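Local atomic coordinates of monalysin (Pseudomonas entomophila, PDB entry 4MKO), a protein that perforates host cell membranes as an aerolysin-like beta-barrel pore-forming toxin, damaging the gut of Drosophila and lysing cells, including red blood cells. Residues 75-81 with 124-130; 58-64 with 138-144. All blocks are in the same frame, centred on the assembly; numbering follows the deposited sequence.

Contact 1 (75-81 with 124-130)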
loop_
_atom_site.group_PDB
_atom_site.type_symbol
_atom_site.label_atom_id
_atom_site.label_comp_id
_atom_site.label_asym_id
_atom_site.label_seq_id
_atom_site.Cartn_x
_atom_site.Cartn_y
_atom_site.Cartn_z
ATOM N N LEU A 75 -6.170 8.346 24.586
ATOM C CA LEU A 75 -4.855 8.043 24.054
ATOM C C LEU A 75 -4.579 8.811 22.774
ATOM O O LEU A 75 -5.394 8.773 21.867
ATOM C CB LEU A 75 -4.738 6.521 23.803
ATOM C CG LEU A 75 -3.329 6.006 23.528
ATOM C CD1 LEU A 75 -2.503 5.937 24.824
ATOM C CD2 LEU A 75 -3.378 4.640 22.920
ATOM N N SER A 76 -3.423 9.490 22.701
ATOM C CA SER A 76 -2.961 10.218 21.514
ATOM C C SER A 76 -1.850 9.388 20.877
ATOM O O SER A 76 -0.956 8.901 21.579
ATOM C CB SER A 76 -2.398 11.587 21.890
ATOM O OG SER A 76 -3.430 12.527 22.125
ATOM N N TYR A 77 -1.889 9.238 19.556
ATOM C CA TYR A 77 -0.869 8.456 18.843
ATOM C C TYR A 77 -0.688 9.064 17.477
ATOM O O TYR A 77 -1.575 9.783 16.999
ATOM C CB TYR A 77 -1.244 6.956 18.751
ATOM C CG TYR A 77 -2.683 6.715 18.352
ATOM C CD1 TYR A 77 -3.055 6.644 17.011
ATOM C CD2 TYR A 77 -3.689 6.632 19.314
ATOM C CE1 TYR A 77 -4.390 6.455 16.640
ATOM C CE2 TYR A 77 -5.025 6.482 18.954
ATOM C CZ TYR A 77 -5.373 6.386 17.617
ATOM O OH TYR A 77 -6.700 6.229 17.285
ATOM N N GLN A 78 0.445 8.778 16.841
ATOM C CA GLN A 78 0.736 9.344 15.541
ATOM C C GLN A 78 0.367 8.423 14.400
ATOM O O GLN A 78 0.841 7.291 14.343
ATOM C CB GLN A 78 2.229 9.733 15.436
ATOM C CG GLN A 78 2.685 10.846 16.400
ATOM C CD GLN A 78 1.889 12.114 16.232
ATOM O OE1 GLN A 78 1.977 12.795 15.209
ATOM N NE2 GLN A 78 1.040 12.418 17.209
ATOM N N LEU A 79 -0.465 8.917 13.491
ATOM C CA LEU A 79 -0.770 8.217 12.242
ATOM C C LEU A 79 -0.092 9.022 11.145
ATOM O O LEU A 79 0.450 10.100 11.418
ATOM C CB LEU A 79 -2.286 8.115 11.997
ATOM C CG LEU A 79 -3.119 7.318 13.017
ATOM C CD1 LEU A 79 -4.584 7.291 12.603
ATOM C CD2 LEU A 79 -2.617 5.873 13.188
ATOM N N THR A 80 -0.086 8.515 9.909
ATOM C CA THR A 80 0.498 9.261 8.795
ATOM C C THR A 80 -0.439 9.296 7.597
ATOM O O THR A 80 -1.340 8.451 7.466
ATOM C CB THR A 80 1.883 8.701 8.395
ATOM O OG1 THR A 80 1.725 7.377 7.877
ATOM C CG2 THR A 80 2.901 8.714 9.544
ATOM N N LYS A 81 -0.222 10.286 6.713
ATOM C CA LYS A 81 -0.924 10.449 5.454
ATOM C C LYS A 81 0.102 10.591 4.329
ATOM O O LYS A 81 1.234 10.988 4.596
ATOM C CB LYS A 81 -1.943 11.602 5.480
ATOM C CG LYS A 81 -1.392 12.986 5.806
ATOM C CD LYS A 81 -2.542 13.890 6.266
ATOM C CE LYS A 81 -2.038 15.189 6.845
ATOM N NZ LYS A 81 -3.157 16.059 7.303
ATOM N N GLN A 124 3.344 12.589 6.009
ATOM C CA GLN A 124 3.010 13.651 6.950
ATOM C C GLN A 124 2.347 13.010 8.167
ATOM O O GLN A 124 1.357 12.296 8.022
ATOM C CB GLN A 124 2.100 14.715 6.296
ATOM C CG GLN A 124 1.717 15.884 7.218
ATOM C CD GLN A 124 2.906 16.702 7.677
ATOM O OE1 GLN A 124 3.584 17.368 6.886
ATOM N NE2 GLN A 124 3.182 16.668 8.973
ATOM N N SER A 125 2.924 13.231 9.356
ATOM C CA SER A 125 2.374 12.686 10.598
ATOM C C SER A 125 1.230 13.573 11.091
ATOM O O SER A 125 1.206 14.777 10.806
ATOM C CB SER A 125 3.451 12.585 11.673
ATOM O OG SER A 125 3.898 13.875 12.056
ATOM N N PHE A 126 0.277 12.976 11.810
ATOM C CA PHE A 126 -0.860 13.682 12.406
ATOM C C PHE A 126 -1.299 12.928 13.635
ATOM O O PHE A 126 -1.141 11.704 13.705
ATOM C CB PHE A 126 -2.022 13.928 11.428
ATOM C CG PHE A 126 -2.808 12.714 11.006
ATOM C CD1 PHE A 126 -2.358 11.896 9.972
ATOM C CD2 PHE A 126 -4.026 12.411 11.606
ATOM C CE1 PHE A 126 -3.101 10.788 9.565
ATOM C CE2 PHE A 126 -4.770 11.299 11.201
ATOM C CZ PHE A 126 -4.307 10.499 10.173
ATOM N N THR A 127 -1.837 13.665 14.615
ATOM C CA THR A 127 -2.289 13.097 15.870
ATOM C C THR A 127 -3.710 12.579 15.726
ATOM O O THR A 127 -4.588 13.287 15.217
ATOM C CB THR A 127 -2.190 14.161 16.998
ATOM O OG1 THR A 127 -0.868 14.703 16.996
ATOM C CG2 THR A 127 -2.518 13.596 18.386
ATOM N N ASP A 128 -3.934 11.363 16.216
ATOM C CA ASP A 128 -5.260 10.779 16.282
ATOM C C ASP A 128 -5.503 10.365 17.732
ATOM O O ASP A 128 -4.545 10.091 18.461
ATOM C CB ASP A 128 -5.415 9.600 15.307
ATOM C CG ASP A 128 -6.848 9.144 15.162
ATOM O OD1 ASP A 128 -7.720 10.005 14.925
ATOM O OD2 ASP A 128 -7.097 7.921 15.260
ATOM N N THR A 129 -6.762 10.407 18.178
ATOM C CA THR A 129 -7.074 10.037 19.561
ATOM C C THR A 129 -8.196 9.031 19.615
ATOM O O THR A 129 -9.072 9.061 18.755
ATOM C CB THR A 129 -7.454 11.288 20.416
ATOM O OG1 THR A 129 -8.682 11.843 19.943
ATOM C CG2 THR A 129 -6.353 12.366 20.456
ATOM N N THR A 130 -8.191 8.175 20.654
ATOM C CA THR A 130 -9.246 7.214 20.970
ATOM C C THR A 130 -9.376 7.126 22.493
ATOM O O THR A 130 -8.374 6.903 23.183
ATOM C CB THR A 130 -8.993 5.823 20.333
ATOM O OG1 THR A 130 -8.881 5.976 18.919
ATOM C CG2 THR A 130 -10.124 4.829 20.624
#

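Contact 2 (58-64 with 138-144)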
loop_
_atom_site.group_PDB
_atom_site.type_symbol
_atom_site.label_atom_id
_atom_site.label_comp_id
_atom_site.label_asym_id
_atom_site.label_seq_id
_atom_site.Cartn_x
_atom_site.Cartn_y
_atom_site.Cartn_z
ATOM N N TYR A 58 -2.369 -3.834 3.940
ATOM C CA TYR A 58 -1.963 -4.510 5.174
ATOM C C TYR A 58 -1.974 -3.565 6.355
ATOM O O TYR A 58 -2.076 -2.349 6.178
ATOM C CB TYR A 58 -0.620 -5.251 5.025
ATOM C CG TYR A 58 0.575 -4.338 4.929
ATOM C CD1 TYR A 58 0.965 -3.793 3.708
ATOM C CD2 TYR A 58 1.358 -4.062 6.048
ATOM C CE1 TYR A 58 2.085 -2.973 3.610
ATOM C CE2 TYR A 58 2.481 -3.241 5.960
ATOM C CZ TYR A 58 2.830 -2.689 4.737
ATOM O OH TYR A 58 3.926 -1.890 4.615
ATOM N N LEU A 59 -1.847 -4.129 7.551
ATOM C CA LEU A 59 -1.857 -3.343 8.781
ATOM C C LEU A 59 -0.423 -3.107 9.230
ATOM O O LEU A 59 0.326 -4.068 9.479
ATOM C CB LEU A 59 -2.643 -4.105 9.858
ATOM C CG LEU A 59 -4.162 -4.193 9.666
ATOM C CD1 LEU A 59 -4.793 -5.008 10.779
ATOM C CD2 LEU A 59 -4.788 -2.812 9.597
ATOM N N GLN A 60 -0.017 -1.838 9.288
ATOM C CA GLN A 60 1.341 -1.543 9.727
ATOM C C GLN A 60 1.317 -1.073 11.174
ATOM O O GLN A 60 0.421 -0.342 11.589
ATOM C CB GLN A 60 2.052 -0.553 8.801
ATOM C CG GLN A 60 1.785 0.915 9.084
ATOM C CD GLN A 60 2.653 1.826 8.243
ATOM O OE1 GLN A 60 3.476 1.385 7.416
ATOM N NE2 GLN A 60 2.432 3.123 8.389
ATOM N N TYR A 61 2.295 -1.521 11.933
ATOM C CA TYR A 61 2.405 -1.228 13.363
ATOM C C TYR A 61 2.459 0.273 13.694
ATOM O O TYR A 61 3.207 1.016 13.058
ATOM C CB TYR A 61 3.651 -1.932 13.898
ATOM C CG TYR A 61 3.845 -1.778 15.389
ATOM C CD1 TYR A 61 3.102 -2.535 16.292
ATOM C CD2 TYR A 61 4.770 -0.868 15.900
ATOM C CE1 TYR A 61 3.279 -2.393 17.671
ATOM C CE2 TYR A 61 4.957 -0.721 17.274
ATOM C CZ TYR A 61 4.206 -1.482 18.154
ATOM O OH TYR A 61 4.377 -1.335 19.508
ATOM N N VAL A 62 1.662 0.715 14.693
ATOM C CA VAL A 62 1.697 2.098 15.175
ATOM C C VAL A 62 2.317 2.100 16.590
ATOM O O VAL A 62 3.359 2.720 16.794
ATOM C CB VAL A 62 0.315 2.810 15.122
ATOM C CG1 VAL A 62 0.353 4.172 15.824
ATOM C CG2 VAL A 62 -0.164 2.962 13.687
ATOM N N GLU A 63 1.685 1.407 17.550
ATOM C CA GLU A 63 2.164 1.319 18.935
ATOM C C GLU A 63 1.401 0.294 19.757
ATOM O O GLU A 63 0.385 -0.253 19.314
ATOM C CB GLU A 63 2.155 2.699 19.631
ATOM C CG GLU A 63 0.778 3.311 19.826
ATOM C CD GLU A 63 0.769 4.555 20.696
ATOM O OE1 GLU A 63 -0.022 4.597 21.667
ATOM O OE2 GLU A 63 1.528 5.503 20.391
ATOM N N THR A 64 1.912 0.031 20.965
ATOM C CA THR A 64 1.297 -0.893 21.908
ATOM C C THR A 64 1.107 -0.104 23.202
ATOM O O THR A 64 1.951 0.731 23.536
ATOM C CB THR A 64 2.176 -2.129 22.127
ATOM O OG1 THR A 64 2.480 -2.728 20.870
ATOM C CG2 THR A 64 1.532 -3.152 23.043
ATOM N N PHE A 138 -3.117 -3.462 24.325
ATOM C CA PHE A 138 -3.688 -3.244 22.995
ATOM C C PHE A 138 -2.635 -2.787 22.008
ATOM O O PHE A 138 -1.706 -2.056 22.370
ATOM C CB PHE A 138 -4.819 -2.189 23.063
ATOM C CG PHE A 138 -5.794 -2.434 24.193
ATOM C CD1 PHE A 138 -6.789 -3.394 24.077
ATOM C CD2 PHE A 138 -5.647 -1.781 25.414
ATOM C CE1 PHE A 138 -7.662 -3.661 25.144
ATOM C CE2 PHE A 138 -6.526 -2.037 26.475
ATOM C CZ PHE A 138 -7.532 -2.974 26.329
ATOM N N VAL A 139 -2.798 -3.211 20.754
ATOM C CA VAL A 139 -1.889 -2.861 19.661
ATOM C C VAL A 139 -2.696 -2.070 18.656
ATOM O O VAL A 139 -3.823 -2.444 18.334
ATOM C CB VAL A 139 -1.197 -4.088 18.999
ATOM C CG1 VAL A 139 -0.078 -3.628 18.065
ATOM C CG2 VAL A 139 -0.649 -5.066 20.056
ATOM N N ILE A 140 -2.121 -0.971 18.193
ATOM C CA ILE A 140 -2.717 -0.088 17.207
ATOM C C ILE A 140 -1.983 -0.269 15.895
ATOM O O ILE A 140 -0.750 -0.249 15.871
ATOM C CB ILE A 140 -2.652 1.378 17.683
ATOM C CG1 ILE A 140 -3.309 1.510 19.081
ATOM C CG2 ILE A 140 -3.301 2.314 16.640
ATOM C CD1 ILE A 140 -3.179 2.903 19.722
ATOM N N TYR A 141 -2.748 -0.379 14.798
ATOM C CA TYR A 141 -2.186 -0.498 13.447
ATOM C C TYR A 141 -2.873 0.498 12.533
ATOM O O TYR A 141 -3.999 0.899 12.821
ATOM C CB TYR A 141 -2.454 -1.896 12.862
ATOM C CG TYR A 141 -2.061 -3.058 13.741
ATOM C CD1 TYR A 141 -0.788 -3.618 13.666
ATOM C CD2 TYR A 141 -2.978 -3.629 14.624
ATOM C CE1 TYR A 141 -0.431 -4.711 14.462
ATOM C CE2 TYR A 141 -2.629 -4.716 15.426
ATOM C CZ TYR A 141 -1.368 -5.276 15.316
ATOM O OH TYR A 141 -1.047 -6.357 16.108
ATOM N N GLN A 142 -2.228 0.869 11.416
ATOM C CA GLN A 142 -2.848 1.732 10.397
ATOM C C GLN A 142 -2.863 0.963 9.069
ATOM O O GLN A 142 -1.888 0.281 8.736
ATOM C CB GLN A 142 -2.104 3.054 10.217
ATOM C CG GLN A 142 -2.835 4.038 9.285
ATOM C CD GLN A 142 -2.256 5.426 9.219
ATOM O OE1 GLN A 142 -1.200 5.735 9.791
ATOM N NE2 GLN A 142 -2.951 6.300 8.518
ATOM N N VAL A 143 -3.950 1.121 8.307
ATOM C CA VAL A 143 -4.092 0.468 6.994
ATOM C C VAL A 143 -3.142 1.102 5.996
ATOM O O VAL A 143 -3.122 2.332 5.818
ATOM C CB VAL A 143 -5.562 0.524 6.476
ATOM C CG1 VAL A 143 -5.660 0.012 5.039
ATOM C CG2 VAL A 143 -6.518 -0.237 7.406
ATOM N N VAL A 144 -2.396 0.239 5.301
ATOM C CA VAL A 144 -1.486 0.619 4.219
ATOM C C VAL A 144 -2.041 0.063 2.910
ATOM O O VAL A 144 -2.403 -1.120 2.831
ATOM C CB VAL A 144 -0.054 0.108 4.457
ATOM C CG1 VAL A 144 0.833 0.368 3.238
ATOM C CG2 VAL A 144 0.564 0.747 5.700
HETATM O O HOH W 1 1.119 4.489 10.470
#

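Contact 1 (75-81 with 124-130)
Strands 75-81 and 124-130 pair edge to edge as an antiparallel two-stranded sheet at the surface of the aerolysin-like toxin monalysin. Both lie in the region inferred to be the pore-forming domain, which, as in related toxins, probably refolds into a transmembrane beta-hairpin when the pore forms. The ladder runs unbroken from Leu75-Thr130 to Lys81-Gln124, with two backbone bonds at each hydrogen-bonded pair.

On the face carrying Leu75, Tyr77 and Leu79, which lies against strands 46-67 and 136-151, the Tyr77 ring leans across the partner strand: chi1 of 45° sets CG between the backbone N and carbonyl carbon, and Asp128 O sits over the ring centre, 3.6 Å above its plane. Tyr77 OH is 2.7 Å from Thr130 OG1 in a hydrogen bond. Tyr77 OH also lies 2.7 Å from Asp128 OD2, a weak and unsettled bond, since Thr130 OG1 competes for the single phenol proton; Arg187 of strand 173-191 bonds to both hydroxyls. Leu79 CB lies over one face of the Phe126 ring, 4.0 Å from its centroid, a CH-pi contact offset toward the rim. Lys81 runs alongside Gln124, its NZ salt-bridged to Glu118.

The other face is polar and largely exposed. There Gln78, bent at chi2, turns its amide across to Thr127, and NE2 gives OG1 a nearly straight bond of 3.0 Å (175°) in the amide plane.

Contact 2 (58-64 with 138-144)
Tyr58 and Val144 open an antiparallel pairing of strands 58-64 and 138-144 whose register is shifted by a classic beta bulge, within the larger mixed sheet of this aerolysin-like toxin. Val144 CB stands over one face of the Tyr58 ring, 4.0 Å from the centroid, while CG1 reaches Tyr58 CE1. The other methyl, Val144 CG2, packs against the flat end of Gln60, which crosses it at about a right angle, CG2 to OE1 being 3.4 Å.

At the bulge, Val62 and Glu63 both face Ile140. Ile140 O takes a 2.9 Å bond from Val62 N and a weak one from Glu63 N, and Ile140 N returns a nearly straight bond to Glu63 O (175°). The extra residue shifts the register by one: Val62 turns its side chain toward the partner strand, with CB 3.3 Å from Ile140 O, whereas Tyr61 points away. With CG anti to the backbone N (chi1 -177°), the Tyr61 ring runs forward along its own strand, where Glu63 N lies over the ring centre and Tyr61 OH hydrogen-bonds Thr64 OG1. CE1 of the same ring touches Val139 CG1.

Farther out, strand 173-191 pairs with the other edge of 138-144, and Tyr141 packs on Ala195 and Pro198. Gln142 NE2 bonds to Thr80 O and Gln184 O. The amide oxygen of Gln142 meets Gln60 through one water, which accepts from Gln60 NE2 at 2.8 Å and donates to Gln142 OE1 at 2.7 Å.

How the contacts relate
Contact 1 is a surface pairing and contact 2 a partly buried one, about 11 Å apart between centres. They involve consecutive strands: 46-67 is followed by 72-81, and 124-133 by 136-151, so two chain connections link a separate two-stranded sheet to the larger one. A polar bridge joins the two sheets where Thr80 O accepts a probable hydrogen bond from Gln142 NE2 (2.9 Å), with Leu79 resting on Gln142 and Tyr77 on Glu63. Their chemistry follows position. Contact 1 keeps one unshifted register and places serine, threonine and glutamine outward; contact 2 is richer in valine, leucine, isoleucine and tyrosine, and its register shifts by one residue at a bulge.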